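Local coordinates for protein malonyl CoA-ACP transacylase (Xanthomonas oryzae pv. oryzae, PDB 3K89) that probably transfers the malonyl group from malonyl-CoA to holo acyl carrier protein, supplying malonyl-ACP for fatty acid synthesis, at residues S202-G215 and Q247-W259. Sequence-based numbering, arbitrary orientation.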
# COMPACT_ATOMS: atom_id res chain seq x y z
N SER A 202 10.39 -3.66 -4.84
CA SER A 202 9.33 -2.87 -5.47
C SER A 202 9.74 -1.41 -5.62
O SER A 202 10.57 -0.90 -4.86
CB SER A 202 8.02 -2.97 -4.67
OG SER A 202 8.23 -2.61 -3.32
N HIS A 203 9.12 -0.74 -6.60
CA HIS A 203 9.30 0.71 -6.78
C HIS A 203 10.74 1.06 -7.09
O HIS A 203 11.23 2.13 -6.73
CB HIS A 203 8.71 1.47 -5.58
CG HIS A 203 7.32 1.04 -5.29
ND1 HIS A 203 6.29 1.30 -6.16
CD2 HIS A 203 6.78 0.31 -4.28
CE1 HIS A 203 5.18 0.76 -5.70
NE2 HIS A 203 5.45 0.15 -4.57
N THR A 204 11.39 0.15 -7.81
CA THR A 204 12.74 0.37 -8.34
C THR A 204 12.78 -0.04 -9.82
O THR A 204 11.91 -0.78 -10.29
CB THR A 204 13.79 -0.50 -7.61
OG1 THR A 204 13.68 -1.86 -8.08
CG2 THR A 204 13.61 -0.44 -6.11
N PRO A 205 13.81 0.39 -10.56
CA PRO A 205 13.96 -0.02 -11.96
C PRO A 205 13.94 -1.53 -12.21
O PRO A 205 13.68 -1.95 -13.34
CB PRO A 205 15.34 0.56 -12.33
CG PRO A 205 15.40 1.83 -11.54
CD PRO A 205 14.72 1.51 -10.21
N LEU A 206 14.20 -2.36 -11.20
CA LEU A 206 14.19 -3.81 -11.40
C LEU A 206 12.78 -4.32 -11.72
O LEU A 206 12.61 -5.46 -12.17
CB LEU A 206 14.79 -4.57 -10.20
CG LEU A 206 16.27 -4.29 -9.86
CD1 LEU A 206 16.70 -5.16 -8.69
CD2 LEU A 206 17.21 -4.42 -11.04
N MET A 207 11.78 -3.48 -11.49
CA MET A 207 10.39 -3.85 -11.76
C MET A 207 9.91 -3.37 -13.13
O MET A 207 8.72 -3.48 -13.43
CB MET A 207 9.48 -3.19 -10.71
CG MET A 207 9.68 -3.66 -9.27
SD MET A 207 9.23 -5.40 -9.02
CE MET A 207 10.87 -6.16 -8.97
N ARG A 208 10.81 -2.84 -13.97
CA ARG A 208 10.35 -2.22 -15.22
C ARG A 208 9.61 -3.20 -16.15
O ARG A 208 8.55 -2.86 -16.69
CB ARG A 208 11.49 -1.50 -15.96
CG ARG A 208 11.07 -0.76 -17.21
CD ARG A 208 10.16 0.41 -16.89
NE ARG A 208 9.61 1.01 -18.11
CZ ARG A 208 8.52 0.58 -18.73
NH1 ARG A 208 7.84 -0.46 -18.26
NH2 ARG A 208 8.10 1.19 -19.83
N ASP A 209 10.15 -4.40 -16.31
CA ASP A 209 9.53 -5.40 -17.17
C ASP A 209 8.25 -5.98 -16.55
O ASP A 209 7.26 -6.21 -17.27
CB ASP A 209 10.52 -6.51 -17.53
CG ASP A 209 11.62 -6.02 -18.45
OD1 ASP A 209 11.35 -5.13 -19.29
OD2 ASP A 209 12.76 -6.52 -18.34
N ALA A 210 8.27 -6.20 -15.24
CA ALA A 210 7.07 -6.64 -14.51
C ALA A 210 5.93 -5.65 -14.71
O ALA A 210 4.77 -6.05 -14.82
CB ALA A 210 7.35 -6.83 -13.04
N ALA A 211 6.28 -4.36 -14.78
CA ALA A 211 5.29 -3.29 -15.02
C ALA A 211 4.60 -3.43 -16.37
O ALA A 211 3.39 -3.19 -16.48
CB ALA A 211 5.94 -1.91 -14.89
N ASN A 212 5.35 -3.82 -17.40
CA ASN A 212 4.73 -4.10 -18.70
C ASN A 212 3.79 -5.29 -18.67
O ASN A 212 2.70 -5.24 -19.24
CB ASN A 212 5.80 -4.23 -19.78
CG ASN A 212 6.50 -2.90 -20.05
OD1 ASN A 212 5.93 -1.83 -19.82
ND2 ASN A 212 7.75 -2.97 -20.49
N GLN A 213 4.18 -6.33 -17.95
CA GLN A 213 3.34 -7.51 -17.77
C GLN A 213 2.05 -7.11 -17.06
O GLN A 213 0.96 -7.53 -17.44
CB GLN A 213 4.05 -8.58 -16.96
CG GLN A 213 5.24 -9.21 -17.66
CD GLN A 213 5.94 -10.17 -16.75
OE1 GLN A 213 6.64 -9.77 -15.82
NE2 GLN A 213 5.72 -11.46 -16.97
N LEU A 214 2.21 -6.29 -16.02
CA LEU A 214 1.08 -5.75 -15.26
C LEU A 214 0.14 -4.99 -16.18
O LEU A 214 -1.08 -5.20 -16.12
CB LEU A 214 1.58 -4.83 -14.14
CG LEU A 214 0.51 -4.15 -13.27
CD1 LEU A 214 -0.22 -5.17 -12.46
CD2 LEU A 214 1.16 -3.11 -12.36
N GLY A 215 0.69 -4.10 -17.01
CA GLY A 215 -0.12 -3.34 -17.96
C GLY A 215 -0.96 -4.24 -18.85
O GLY A 215 -2.13 -3.95 -19.10
N GLN A 247 -2.08 3.72 -16.64
CA GLN A 247 -0.70 4.15 -16.88
C GLN A 247 -0.01 4.53 -15.56
O GLN A 247 1.16 4.21 -15.35
CB GLN A 247 -0.63 5.32 -17.88
CG GLN A 247 0.80 5.81 -18.21
CD GLN A 247 1.74 4.73 -18.75
OE1 GLN A 247 1.30 3.72 -19.29
NE2 GLN A 247 3.04 4.95 -18.59
N ALA A 248 -0.75 5.19 -14.67
CA ALA A 248 -0.21 5.56 -13.37
C ALA A 248 0.08 4.34 -12.51
O ALA A 248 1.00 4.39 -11.69
CB ALA A 248 -1.14 6.52 -12.63
N LEU A 249 -0.69 3.25 -12.69
CA LEU A 249 -0.40 1.98 -12.01
C LEU A 249 0.81 1.26 -12.59
O LEU A 249 1.58 0.63 -11.85
CB LEU A 249 -1.61 1.04 -12.05
CG LEU A 249 -2.81 1.52 -11.23
CD1 LEU A 249 -4.04 0.72 -11.63
CD2 LEU A 249 -2.57 1.40 -9.70
N VAL A 250 0.98 1.34 -13.91
CA VAL A 250 2.18 0.77 -14.54
C VAL A 250 3.43 1.51 -14.01
O VAL A 250 4.38 0.88 -13.51
CB VAL A 250 2.10 0.85 -16.07
CG1 VAL A 250 3.48 0.51 -16.71
CG2 VAL A 250 1.04 -0.13 -16.58
N GLU A 251 3.41 2.83 -14.10
CA GLU A 251 4.51 3.66 -13.61
C GLU A 251 4.74 3.48 -12.12
O GLU A 251 5.89 3.49 -11.68
CB GLU A 251 4.25 5.12 -13.91
CG GLU A 251 4.26 5.42 -15.39
CD GLU A 251 3.79 6.85 -15.68
OE1 GLU A 251 3.44 7.59 -14.73
OE2 GLU A 251 3.75 7.22 -16.86
N GLN A 252 3.65 3.32 -11.35
CA GLN A 252 3.77 3.08 -9.91
C GLN A 252 4.77 1.98 -9.59
O GLN A 252 5.51 2.09 -8.61
CB GLN A 252 2.40 2.69 -9.31
CG GLN A 252 2.37 2.76 -7.79
CD GLN A 252 1.56 1.65 -7.16
OE1 GLN A 252 1.78 0.47 -7.44
NE2 GLN A 252 0.63 2.01 -6.26
N LEU A 253 4.80 0.91 -10.40
CA LEU A 253 5.53 -0.29 -9.99
C LEU A 253 7.04 -0.10 -9.95
O LEU A 253 7.72 -0.74 -9.13
CB LEU A 253 5.17 -1.44 -10.93
CG LEU A 253 5.39 -2.83 -10.33
CD1 LEU A 253 4.33 -3.14 -9.28
CD2 LEU A 253 5.41 -3.91 -11.38
N TYR A 254 7.55 0.77 -10.80
CA TYR A 254 9.02 0.94 -10.93
C TYR A 254 9.51 2.31 -10.49
O TYR A 254 10.71 2.59 -10.54
CB TYR A 254 9.51 0.62 -12.35
CG TYR A 254 8.94 1.48 -13.46
CD1 TYR A 254 7.81 1.06 -14.16
CD2 TYR A 254 9.54 2.68 -13.84
CE1 TYR A 254 7.28 1.82 -15.21
CE2 TYR A 254 9.02 3.46 -14.89
CZ TYR A 254 7.89 3.01 -15.56
OH TYR A 254 7.35 3.76 -16.60
N LEU A 255 8.58 3.16 -10.05
CA LEU A 255 8.91 4.49 -9.54
C LEU A 255 8.57 4.61 -8.05
O LEU A 255 7.77 3.83 -7.53
CB LEU A 255 8.21 5.56 -10.37
CG LEU A 255 8.71 5.68 -11.82
CD1 LEU A 255 7.86 6.63 -12.62
CD2 LEU A 255 10.19 6.10 -11.86
N PRO A 256 9.19 5.57 -7.34
CA PRO A 256 8.98 5.67 -5.90
C PRO A 256 7.55 5.99 -5.50
O PRO A 256 6.87 6.78 -6.17
CB PRO A 256 9.93 6.79 -5.44
CG PRO A 256 10.60 7.30 -6.62
CD PRO A 256 10.26 6.47 -7.83
N VAL A 257 7.10 5.37 -4.42
CA VAL A 257 5.81 5.72 -3.82
C VAL A 257 5.96 7.08 -3.15
O VAL A 257 6.76 7.24 -2.24
CB VAL A 257 5.38 4.66 -2.79
CG1 VAL A 257 4.20 5.11 -1.92
CG2 VAL A 257 5.02 3.37 -3.48
N GLN A 258 5.18 8.05 -3.62
CA GLN A 258 5.23 9.40 -3.05
C GLN A 258 4.20 9.50 -1.92
O GLN A 258 3.16 10.16 -2.06
CB GLN A 258 4.93 10.46 -4.14
CG GLN A 258 5.86 10.40 -5.38
CD GLN A 258 7.30 10.80 -5.12
OE1 GLN A 258 8.19 10.48 -5.93
NE2 GLN A 258 7.55 11.51 -4.03
N TRP A 259 4.44 8.77 -0.83
CA TRP A 259 3.42 8.69 0.22
C TRP A 259 3.27 10.05 0.92
O TRP A 259 2.15 10.53 1.10
CB TRP A 259 3.66 7.54 1.22
CG TRP A 259 2.48 7.44 2.17
CD1 TRP A 259 2.45 7.72 3.54
CD2 TRP A 259 1.13 7.14 1.81
NE1 TRP A 259 1.17 7.57 4.01
CE2 TRP A 259 0.34 7.21 2.98
CE3 TRP A 259 0.51 6.78 0.59
CZ2 TRP A 259 -1.04 6.95 2.98
CZ3 TRP A 259 -0.86 6.51 0.59
CH2 TRP A 259 -1.62 6.61 1.78
O HOH W 1 12.36 3.86 -8.55
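His203 lies against the last carbonyls of the helix in segment 247-259, where Gln252 O and Leu253 O turn to it. Its ND1 donates to Gln252 O at 2.7 Å, with that oxygen close to the imidazole plane, and more weakly to Leu255 O; its backbone N donates to Leu253 O. With CG anti to its own carbonyl carbon (chi1 -51°), the ring reaches past these carbonyls to Val257, whose CG2 sits 3.4 Å from the ring centroid, a CH-pi contact over one face. The edge bonds and this methyl together fix the ring's rotation, and NE2 is left to bond Ser94 OG. A water bridges His203 O and Tyr254 O.

Beyond the histidine, helices 208-215 and 247-254 run nearly antiparallel, their axes 8.3 Å apart at closest approach. Small residues permit this: the Ala211 methyl is a low bump in the hollow between Val250, Leu253 and the edge of the Tyr254 ring, while Leu253 CD2 presses on the backbone at Ala211 N, beside Ala210 CB. One turn on, Val250 CG2 rests on bare Gly215 CA at 3.7 Å. On the exposed side, Arg208 bends at chi2 (67°) to lay CD over the centre of the Tyr254 ring, its guanidinium nearly parallel to the ring; NH1 is held by Asn212 OD1.

Ser94, in a GxSxG sequence consistent with a nucleophile elbow, and His203 are the predicted active-site pair. A histidine oriented by backbone carbonyl oxygens, with no carboxylate at ND1, is characteristic of the Ser-His site of FabD-type acyltransferases.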